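Local atomic coordinates of transcriptional regulator Tm0710 (PDB entry 2A61), a protein that probably binds DNA as a dimeric transcriptional regulator of the MarR family, through winged helix-turn-helix domains. Residues E109-I112 / E113-S117; Q5-E8 / R9-E13; L57-A60 / K61-T65; K69-A73 / D74-T78. One frame throughout, in Å; residues are numbered along the deposited sequence.

Interaction 1 of 4, residues E109-I112 / E113-S117; sequences ENFI and EKITS
A first torsion of 59° places T116 OG1 between its own backbone N and carbonyl carbon. T116 OG1 then sits 3.1 Å from I112 O, one turn back. E113 O also lies near, and which carbonyl takes the proton is not settled. The same rotation turns T116 CG2 toward the preceding turn, where it meets I112 CG2 at 4.0 Å. T116 N grips I112 O more firmly, in a nearly straight 2.8 Å bond. E113 starts out with CG anti to the backbone N (chi1 177°) and runs alongside N110, both pointing the same way. Their amide and carboxylate planes are 11° apart. A water joins this side: it donates to N110 O at 2.8 Å and to E113 OE1 at 3.2 Å, and takes a weak bond from K114 NZ. These are late turns of helix 95-119, with regular i to i+4 backbone bonds from E113 N to E109 O, K114 N to N110 O and I115 N to F111 O. F111, I112 and I115 are the buried residues. F111 packs on M138 of the second subunit and I115 on V137 of the second subunit. The touch of I115 CD1 on the F111 ring is doubtful, because I115 has two conformers. Beyond the turn, T116 O accepts a hydrogen bond from S124 OG of helix 121-141.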
loop_
_atom_site.group_PDB
_atom_site.type_symbol
_atom_site.label_atom_id
_atom_site.label_comp_id
_atom_site.label_asym_id
_atom_site.label_seq_id
_atom_site.Cartn_x
_atom_site.Cartn_y
_atom_site.Cartn_z
ATOM N N GLU A 109 -8.600 8.924 -10.365
ATOM C CA GLU A 109 -9.020 9.094 -11.772
ATOM C C GLU A 109 -8.716 10.522 -12.275
ATOM O O GLU A 109 -8.208 10.704 -13.404
ATOM C CB GLU A 109 -10.533 8.759 -11.932
ATOM C CG GLU A 109 -10.848 7.229 -11.791
ATOM C CD GLU A 109 -12.353 6.904 -11.813
ATOM O OE1 GLU A 109 -13.180 7.823 -11.712
ATOM O OE2 GLU A 109 -12.704 5.723 -11.899
ATOM N N ASN A 110 -9.024 11.518 -11.448
ATOM C CA ASN A 110 -8.772 12.924 -11.814
ATOM C C ASN A 110 -7.277 13.216 -11.937
ATOM O O ASN A 110 -6.837 13.884 -12.868
ATOM C CB ASN A 110 -9.455 13.910 -10.832
ATOM C CG ASN A 110 -10.988 13.764 -10.804
ATOM O OD1 ASN A 110 -11.602 13.179 -11.707
ATOM N ND2 ASN A 110 -11.600 14.274 -9.746
ATOM N N PHE A 111 -6.500 12.661 -11.017
ATOM C CA PHE A 111 -5.033 12.752 -11.067
ATOM C C PHE A 111 -4.518 12.138 -12.401
ATOM O O PHE A 111 -3.757 12.756 -13.131
ATOM C CB PHE A 111 -4.477 12.012 -9.859
ATOM C CG PHE A 111 -2.977 12.085 -9.709
ATOM C CD1 PHE A 111 -2.301 13.295 -9.837
ATOM C CD2 PHE A 111 -2.257 10.950 -9.365
ATOM C CE1 PHE A 111 -0.954 13.349 -9.691
ATOM C CE2 PHE A 111 -0.866 11.013 -9.217
ATOM C CZ PHE A 111 -0.232 12.205 -9.375
ATOM N N ILE A 112 -5.001 10.941 -12.732
ATOM C CA ILE A 112 -4.544 10.228 -13.933
ATOM C C ILE A 112 -5.049 10.937 -15.208
ATOM O O ILE A 112 -4.344 10.970 -16.220
ATOM C CB ILE A 112 -5.001 8.747 -13.893
ATOM C CG1 ILE A 112 -4.297 7.973 -12.736
ATOM C CG2 ILE A 112 -4.814 8.056 -15.285
ATOM C CD1 ILE A 112 -2.799 7.902 -12.805
ATOM N N GLU A 113 -6.255 11.518 -15.138
ATOM C CA GLU A 113 -6.780 12.325 -16.248
ATOM C C GLU A 113 -5.853 13.514 -16.578
ATOM O O GLU A 113 -5.638 13.825 -17.741
ATOM C CB GLU A 113 -8.202 12.786 -15.942
ATOM C CG GLU A 113 -8.849 13.689 -16.987
ATOM C CD GLU A 113 -10.333 13.917 -16.713
ATOM O OE1 GLU A 113 -10.691 14.429 -15.610
ATOM O OE2 GLU A 113 -11.144 13.571 -17.607
ATOM N N LYS A 114 -5.280 14.165 -15.567
ATOM C CA LYS A 114 -4.320 15.256 -15.834
ATOM C C LYS A 114 -3.033 14.741 -16.494
ATOM O O LYS A 114 -2.479 15.392 -17.398
ATOM C CB LYS A 114 -3.984 16.035 -14.555
ATOM C CG LYS A 114 -5.131 16.860 -13.999
ATOM C CD LYS A 114 -4.691 17.831 -12.868
ATOM C CE LYS A 114 -5.888 18.289 -12.010
ATOM N NZ LYS A 114 -7.024 18.808 -12.865
ATOM N N ILE A 115 -2.567 13.579 -16.036
ATOM C CA ILE A 115 -1.362 12.935 -16.566
ATOM C C ILE A 115 -1.566 12.566 -18.034
ATOM O O ILE A 115 -0.759 12.929 -18.906
ATOM C CB ILE A 115 -0.982 11.641 -15.759
ATOM C CG1 ILE A 115 -0.951 11.895 -14.247
ATOM C CG2 ILE A 115 0.340 11.041 -16.255
ATOM C CD1 ILE A 115 -0.565 13.285 -13.828
ATOM N N THR A 116 -2.661 11.861 -18.307
ATOM C CA THR A 116 -2.956 11.428 -19.681
ATOM C C THR A 116 -3.225 12.621 -20.615
ATOM O O THR A 116 -2.912 12.572 -21.825
ATOM C CB THR A 116 -4.117 10.416 -19.741
ATOM O OG1 THR A 116 -5.289 11.018 -19.188
ATOM C CG2 THR A 116 -3.777 9.118 -18.973
ATOM N N SER A 117 -3.765 13.703 -20.065
ATOM C CA SER A 117 -3.901 14.939 -20.833
ATOM C C SER A 117 -2.529 15.544 -21.223
ATOM O O SER A 117 -2.304 15.955 -22.362
ATOM C CB SER A 117 -4.730 15.952 -20.044
ATOM O OG SER A 117 -4.848 17.168 -20.763
HETATM O O HOH W 1 -8.551 15.908 -13.754
#

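Interaction 2 of 4, residues Q5-E8 / R9-E13; sequences QPFE and RILRE
The opening turns of helix 5-23 carry two side-chain pairs four residues apart, Q5 with R9 and E8 with R12. Q5 lays its chain flat over the R9 guanidinium. Q5 CG sits over the centre of one face, 3.3 Å from R9 CZ. The Q5 amide and the guanidinium are stacked with their planes 11° apart. E8 reaches R12 because its chain bends at chi2 (-86°), which turns the carboxylate forward along the helix. The result is a salt bridge at the guanidinium edge, with planes turned by 36°. E8 OE1 to R12 NH2 is modelled at 2.5 Å, so short that the value is doubtful, while R12 NE gives E8 OE2 a weak bond. A water accepts from R9 NE at 3.1 Å and lies 2.7 Å from E8 OE1. The helix helps build the dimer interface of this MarR-type fold, and E8 OE2 has a second partner there, R108 NE of the second subunit. L11 CD1 meets the edge of the F7 ring, 4.0 Å from F7 CD2. F7 and L11 also touch L134 and M138 of helix 121-141 in the same chain, and F7 packs on L131 of the second subunit.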
loop_
_atom_site.group_PDB
_atom_site.type_symbol
_atom_site.label_atom_id
_atom_site.label_comp_id
_atom_site.label_asym_id
_atom_site.label_seq_id
_atom_site.Cartn_x
_atom_site.Cartn_y
_atom_site.Cartn_z
ATOM N N GLN A 5 15.771 -3.600 -12.054
ATOM C CA GLN A 5 16.027 -2.765 -10.913
ATOM C C GLN A 5 15.425 -1.380 -11.149
ATOM O O GLN A 5 14.726 -0.884 -10.259
ATOM C CB GLN A 5 17.514 -2.697 -10.582
ATOM C CG GLN A 5 17.986 -1.428 -9.878
ATOM C CD GLN A 5 19.491 -1.410 -9.746
ATOM O OE1 GLN A 5 20.074 -2.247 -9.044
ATOM N NE2 GLN A 5 20.146 -0.478 -10.457
ATOM N N PRO A 6 15.668 -0.775 -12.342
ATOM C CA PRO A 6 15.070 0.531 -12.610
ATOM C C PRO A 6 13.581 0.403 -12.893
ATOM O O PRO A 6 12.829 1.290 -12.511
ATOM C CB PRO A 6 15.847 1.056 -13.840
ATOM C CG PRO A 6 16.425 -0.131 -14.489
ATOM C CD PRO A 6 16.492 -1.254 -13.474
ATOM N N PHE A 7 13.169 -0.700 -13.532
ATOM C CA PHE A 7 11.743 -1.043 -13.681
ATOM C C PHE A 7 10.994 -1.080 -12.328
ATOM O O PHE A 7 9.973 -0.434 -12.189
ATOM C CB PHE A 7 11.597 -2.377 -14.433
ATOM C CG PHE A 7 10.405 -2.455 -15.358
ATOM C CD1 PHE A 7 10.596 -2.675 -16.724
ATOM C CD2 PHE A 7 9.091 -2.372 -14.860
ATOM C CE1 PHE A 7 9.505 -2.793 -17.602
ATOM C CE2 PHE A 7 7.975 -2.492 -15.723
ATOM C CZ PHE A 7 8.198 -2.698 -17.105
ATOM N N GLU A 8 11.526 -1.807 -11.344
ATOM C CA GLU A 8 10.961 -1.870 -9.992
ATOM C C GLU A 8 10.901 -0.516 -9.282
ATOM O O GLU A 8 9.899 -0.198 -8.609
ATOM C CB GLU A 8 11.742 -2.860 -9.124
ATOM C CG GLU A 8 11.021 -3.278 -7.837
ATOM C CD GLU A 8 11.263 -2.330 -6.673
ATOM O OE1 GLU A 8 12.330 -1.683 -6.613
ATOM O OE2 GLU A 8 10.356 -2.214 -5.820
ATOM N N ARG A 9 11.986 0.257 -9.383
ATOM C CA ARG A 9 12.040 1.564 -8.715
ATOM C C ARG A 9 11.061 2.546 -9.334
ATOM O O ARG A 9 10.467 3.375 -8.637
ATOM C CB ARG A 9 13.470 2.136 -8.728
ATOM C CG ARG A 9 14.446 1.191 -8.031
ATOM C CD ARG A 9 15.919 1.588 -8.176
ATOM N NE ARG A 9 16.751 0.581 -7.505
ATOM C CZ ARG A 9 18.069 0.656 -7.353
ATOM N NH1 ARG A 9 18.738 1.708 -7.813
ATOM N NH2 ARG A 9 18.718 -0.328 -6.730
ATOM N N ILE A 10 10.909 2.479 -10.645
ATOM C CA ILE A 10 10.003 3.406 -11.326
ATOM C C ILE A 10 8.545 3.062 -11.029
ATOM O O ILE A 10 7.769 3.967 -10.756
ATOM C CB ILE A 10 10.274 3.543 -12.827
ATOM C CG1 ILE A 10 11.649 4.204 -13.026
ATOM C CG2 ILE A 10 9.206 4.424 -13.460
ATOM C CD1 ILE A 10 12.312 3.843 -14.330
ATOM N N LEU A 11 8.178 1.774 -11.063
ATOM C CA LEU A 11 6.824 1.396 -10.617
ATOM C C LEU A 11 6.572 1.761 -9.168
ATOM O O LEU A 11 5.463 2.171 -8.832
ATOM C CB LEU A 11 6.492 -0.082 -10.815
ATOM C CG LEU A 11 6.174 -0.580 -12.210
ATOM C CD1 LEU A 11 6.132 -2.132 -12.175
ATOM C CD2 LEU A 11 4.860 0.033 -12.748
ATOM N N ARG A 12 7.581 1.594 -8.298
ATOM C CA ARG A 12 7.425 1.984 -6.898
ATOM C C ARG A 12 7.016 3.455 -6.750
ATOM O O ARG A 12 6.120 3.796 -5.946
ATOM C CB ARG A 12 8.690 1.712 -6.081
ATOM C CG ARG A 12 8.473 1.659 -4.608
ATOM C CD ARG A 12 9.795 1.771 -3.836
ATOM N NE ARG A 12 10.762 0.798 -4.341
ATOM C CZ ARG A 12 12.082 0.996 -4.415
ATOM N NH1 ARG A 12 12.616 2.138 -4.006
ATOM N NH2 ARG A 12 12.869 0.042 -4.897
ATOM N N GLU A 13 7.670 4.330 -7.505
ATOM C CA GLU A 13 7.405 5.755 -7.353
ATOM C C GLU A 13 6.046 6.098 -7.979
ATOM O O GLU A 13 5.326 6.954 -7.463
ATOM C CB GLU A 13 8.537 6.584 -7.973
ATOM C CG GLU A 13 9.849 6.666 -7.131
ATOM C CD GLU A 13 11.031 7.139 -7.994
ATOM O OE1 GLU A 13 11.312 6.502 -9.048
ATOM O OE2 GLU A 13 11.645 8.171 -7.633
HETATM O O HOH W 2 14.973 -1.965 -7.274
#

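Interaction 3 of 4, residues L57-A60 / K61-T65; sequences LGVA and KSTVT
The flat group here is the A60 carbonyl, and V64 N approaches it in its own plane. The V64 N to A60 O bond is 3.2 Å long and nearly straight at 171°. T63 N also comes to A60 O, at 3.1 Å, but its N-H points poorly and the bond is weak. A60 is the N-cap residue, and its carbonyl takes the first i to i+4 bond of helix 61-73. Next to this, V59 packs on the first turn. Its CG2 stands between the backbone N and the carbonyl carbon, facing the helix. V59 CG2 lies 3.7 Å from T63 CG2 and 3.9 Å from V64 CG2. V59 and T63 cross at about a right angle. This is the turn of the helix-turn-helix. G58, with positive phi, ends helix 50-57 as the C-prime residue of a Schellman motif, in which V59 N bonds back to S54 O. Helix 61-73 is probably the DNA recognition helix, as in other MarR proteins. V64 also touches L53 and S54 of helix 50-57. A water accepts from A60 N at 2.9 Å and makes a weak bond with T63 OG1, 3.3 Å away. T63 OG1 is hydrogen-bonded to T63 OG1 of the second subunit as well, and V59 packs on T63 of the second subunit.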
loop_
_atom_site.group_PDB
_atom_site.type_symbol
_atom_site.label_atom_id
_atom_site.label_comp_id
_atom_site.label_asym_id
_atom_site.label_seq_id
_atom_site.Cartn_x
_atom_site.Cartn_y
_atom_site.Cartn_z
ATOM N N LEU A 57 -3.899 -5.797 9.317
ATOM C CA LEU A 57 -3.131 -4.617 9.718
ATOM C C LEU A 57 -1.819 -4.968 10.359
ATOM O O LEU A 57 -0.839 -4.218 10.236
ATOM C CB LEU A 57 -3.922 -3.737 10.686
ATOM C CG LEU A 57 -5.140 -3.033 10.127
ATOM C CD1 LEU A 57 -6.008 -2.425 11.250
ATOM C CD2 LEU A 57 -4.766 -2.019 9.112
ATOM N N GLY A 58 -1.787 -6.114 11.027
ATOM C CA GLY A 58 -0.634 -6.492 11.862
ATOM C C GLY A 58 -0.576 -5.770 13.191
ATOM O O GLY A 58 0.526 -5.471 13.705
ATOM N N VAL A 59 -1.761 -5.485 13.747
ATOM C CA VAL A 59 -1.880 -4.865 15.077
ATOM C C VAL A 59 -2.736 -5.737 16.013
ATOM O O VAL A 59 -3.582 -6.514 15.555
ATOM C CB VAL A 59 -2.452 -3.392 15.035
ATOM C CG1 VAL A 59 -1.438 -2.394 14.352
ATOM C CG2 VAL A 59 -3.876 -3.315 14.424
ATOM N N ALA A 60 -2.518 -5.587 17.314
ATOM C CA ALA A 60 -3.319 -6.250 18.345
ATOM C C ALA A 60 -4.831 -6.017 18.205
ATOM O O ALA A 60 -5.290 -5.025 17.590
ATOM C CB ALA A 60 -2.837 -5.819 19.737
ATOM N N LYS A 61 -5.608 -6.924 18.799
ATOM C CA LYS A 61 -7.063 -6.851 18.721
ATOM C C LYS A 61 -7.585 -5.563 19.370
ATOM O O LYS A 61 -8.558 -4.982 18.887
ATOM C CB LYS A 61 -7.704 -8.081 19.394
ATOM C CG LYS A 61 -7.242 -9.411 18.801
ATOM C CD LYS A 61 -8.049 -9.874 17.578
ATOM C CE LYS A 61 -7.349 -11.062 16.938
ATOM N NZ LYS A 61 -7.027 -12.120 17.963
ATOM N N SER A 62 -6.939 -5.128 20.465
ATOM C CA SER A 62 -7.286 -3.866 21.141
ATOM C C SER A 62 -7.217 -2.669 20.221
ATOM O O SER A 62 -8.080 -1.798 20.285
ATOM C CB SER A 62 -6.415 -3.589 22.387
ATOM O OG SER A 62 -5.022 -3.748 22.129
ATOM N N THR A 63 -6.192 -2.620 19.369
ATOM C CA THR A 63 -6.052 -1.525 18.412
ATOM C C THR A 63 -7.206 -1.563 17.390
ATOM O O THR A 63 -7.869 -0.556 17.123
ATOM C CB THR A 63 -4.708 -1.625 17.670
ATOM O OG1 THR A 63 -3.624 -1.640 18.596
ATOM C CG2 THR A 63 -4.535 -0.459 16.697
ATOM N N VAL A 64 -7.442 -2.750 16.830
ATOM C CA VAL A 64 -8.532 -2.949 15.885
ATOM C C VAL A 64 -9.854 -2.463 16.506
ATOM O O VAL A 64 -10.599 -1.751 15.894
ATOM C CB VAL A 64 -8.662 -4.441 15.510
ATOM C CG1 VAL A 64 -9.898 -4.639 14.642
ATOM C CG2 VAL A 64 -7.386 -4.921 14.829
ATOM N N THR A 65 -10.125 -2.870 17.735
ATOM C CA THR A 65 -11.341 -2.484 18.432
ATOM C C THR A 65 -11.482 -0.999 18.453
ATOM O O THR A 65 -12.542 -0.504 18.160
ATOM C CB THR A 65 -11.413 -3.008 19.901
ATOM O OG1 THR A 65 -11.291 -4.427 19.887
ATOM C CG2 THR A 65 -12.757 -2.641 20.537
HETATM O O HOH W 3 -0.803 -3.300 18.040
#

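Interaction 4 of 4, residues K69-A73 / D74-T78; sequences KRLEA and DGYLT
L71 O, in the last turn of helix 61-73, accepts two N-H groups from the chain just after it. Y76 N lies 2.8 Å from L71 O, nearly along the C=O axis. L77 N is 3.2 Å from L71 O and sits above the carbonyl plane, 63° out of it. The L71 side chain splits between the same two residues. L71 CD2 meets Y76 CB at 3.8 Å; the two side chains cross at about a right angle. L71 CD1 meets L77 CD1, also at 3.8 Å. E72 CA points its hydrogen at L77 O, 3.4 Å away, and E72 CG lies 4.0 Å from L77 CB.

The turn behind these contacts is a Schellman motif. G75 has positive phi, and the defining pair of bonds is Y76 N to L71 O and G75 N to E72 O. G75 N lies 3.2 Å from E72 O, above the carbonyl plane. D74 N still makes a regular bond to R70 O. The chain then reverses from helix 61-73 into strand 77-82, the first strand of the wing in this winged-helix fold. Further out, L77 packs on L39 and I42 of helix 33-45, and Y76 makes a cation-pi contact with K96. E72 OE2 forms a salt bridge with R79, farther along the strand.

R70 O, L71 O and E72 O lie in the last turn of the helix, and backbone N-H groups satisfy all three. The turn thus caps these three carbonyls with its own backbone. Two N-H groups on L71 O would probably polarise that carbonyl further.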
loop_
_atom_site.group_PDB
_atom_site.type_symbol
_atom_site.label_atom_id
_atom_site.label_comp_id
_atom_site.label_asym_id
_atom_site.label_seq_id
_atom_site.Cartn_x
_atom_site.Cartn_y
_atom_site.Cartn_z
ATOM N N LYS A 69 -14.533 0.764 16.308
ATOM C CA LYS A 69 -15.542 1.457 17.163
ATOM C C LYS A 69 -15.856 2.871 16.671
ATOM O O LYS A 69 -17.010 3.298 16.674
ATOM C CB LYS A 69 -14.998 1.513 18.590
ATOM C CG LYS A 69 -15.786 2.315 19.597
ATOM C CD LYS A 69 -15.159 2.198 20.995
ATOM C CE LYS A 69 -13.746 2.839 21.068
ATOM N NZ LYS A 69 -13.087 2.638 22.385
ATOM N N ARG A 70 -14.815 3.591 16.246
ATOM C CA ARG A 70 -14.983 4.946 15.681
ATOM C C ARG A 70 -15.649 4.884 14.310
ATOM O O ARG A 70 -16.503 5.680 14.000
ATOM C CB ARG A 70 -13.642 5.601 15.478
ATOM C CG ARG A 70 -13.103 6.398 16.644
ATOM C CD ARG A 70 -11.862 7.179 16.052
ATOM N NE ARG A 70 -10.713 6.339 16.277
ATOM C CZ ARG A 70 -9.528 6.468 15.712
ATOM N NH1 ARG A 70 -9.289 7.411 14.815
ATOM N NH2 ARG A 70 -8.592 5.631 16.077
ATOM N N LEU A 71 -15.243 3.928 13.480
ATOM C CA LEU A 71 -15.880 3.774 12.166
ATOM C C LEU A 71 -17.362 3.416 12.271
ATOM O O LEU A 71 -18.153 3.823 11.427
ATOM C CB LEU A 71 -15.124 2.732 11.307
ATOM C CG LEU A 71 -13.746 3.150 10.775
ATOM C CD1 LEU A 71 -13.010 1.953 10.130
ATOM C CD2 LEU A 71 -13.845 4.309 9.743
ATOM N N GLU A 72 -17.707 2.565 13.234
ATOM C CA GLU A 72 -19.113 2.186 13.514
ATOM C C GLU A 72 -19.893 3.393 14.060
ATOM O O GLU A 72 -20.968 3.724 13.555
ATOM C CB GLU A 72 -19.148 1.035 14.537
ATOM C CG GLU A 72 -18.766 -0.333 13.930
ATOM C CD GLU A 72 -19.091 -1.476 14.874
ATOM O OE1 GLU A 72 -18.350 -1.646 15.873
ATOM O OE2 GLU A 72 -20.128 -2.173 14.638
ATOM N N ALA A 73 -19.321 4.082 15.047
ATOM C CA ALA A 73 -20.020 5.266 15.624
ATOM C C ALA A 73 -20.244 6.347 14.563
ATOM O O ALA A 73 -21.296 7.010 14.560
ATOM C CB ALA A 73 -19.214 5.857 16.835
ATOM N N ASP A 74 -19.259 6.541 13.675
ATOM C CA ASP A 74 -19.376 7.564 12.612
ATOM C C ASP A 74 -20.112 7.134 11.332
ATOM O O ASP A 74 -20.249 7.927 10.406
ATOM C CB ASP A 74 -18.003 8.192 12.283
ATOM C CG ASP A 74 -17.329 8.865 13.511
ATOM O OD1 ASP A 74 -18.038 9.370 14.415
ATOM O OD2 ASP A 74 -16.086 8.878 13.569
ATOM N N GLY A 75 -20.606 5.893 11.295
ATOM C CA GLY A 75 -21.467 5.408 10.212
ATOM C C GLY A 75 -20.754 4.849 8.994
ATOM O O GLY A 75 -21.376 4.753 7.933
ATOM N N TYR A 76 -19.459 4.531 9.112
ATOM C CA TYR A 76 -18.677 3.943 7.970
ATOM C C TYR A 76 -18.688 2.406 7.881
ATOM O O TYR A 76 -18.583 1.813 6.777
ATOM C CB TYR A 76 -17.220 4.455 8.010
ATOM C CG TYR A 76 -17.131 5.952 7.890
ATOM C CD1 TYR A 76 -17.402 6.580 6.675
ATOM C CD2 TYR A 76 -16.812 6.755 9.000
ATOM C CE1 TYR A 76 -17.345 7.948 6.550
ATOM C CE2 TYR A 76 -16.759 8.159 8.874
ATOM C CZ TYR A 76 -17.023 8.729 7.644
ATOM O OH TYR A 76 -17.009 10.087 7.461
ATOM N N LEU A 77 -18.849 1.787 9.050
ATOM C CA LEU A 77 -18.967 0.357 9.221
ATOM C C LEU A 77 -20.224 0.027 10.027
ATOM O O LEU A 77 -20.714 0.835 10.802
ATOM C CB LEU A 77 -17.771 -0.194 10.017
ATOM C CG LEU A 77 -16.458 -0.278 9.230
ATOM C CD1 LEU A 77 -15.396 -0.985 10.033
ATOM C CD2 LEU A 77 -16.670 -1.017 7.948
ATOM N N THR A 78 -20.706 -1.182 9.856
ATOM C CA THR A 78 -21.697 -1.759 10.765
ATOM C C THR A 78 -21.273 -3.194 11.028
ATOM O O THR A 78 -20.113 -3.567 10.725
ATOM C CB THR A 78 -23.166 -1.535 10.273
ATOM O OG1 THR A 78 -24.078 -1.918 11.299
ATOM C CG2 THR A 78 -23.501 -2.284 8.966
#

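From the N terminus, interaction 2 comes first, in the opening turns of helix 5-23. Interaction 3 follows at the turn between helices 50-57 and 61-73. Interaction 4 lies at the other end of helix 61-73, about 16 Å away between centres, where the chain turns into the wing. Interaction 1 comes last, on helix 95-119. The four run in series; none nests in or crosses another, and each is local, so none closes a long loop. Interactions 1 and 2 belong to the helical dimer region, with centres about 20 Å apart. Interactions 3 and 4 belong to the probable DNA-binding domain. Interactions 1, 2 and 3 all touch the second subunit.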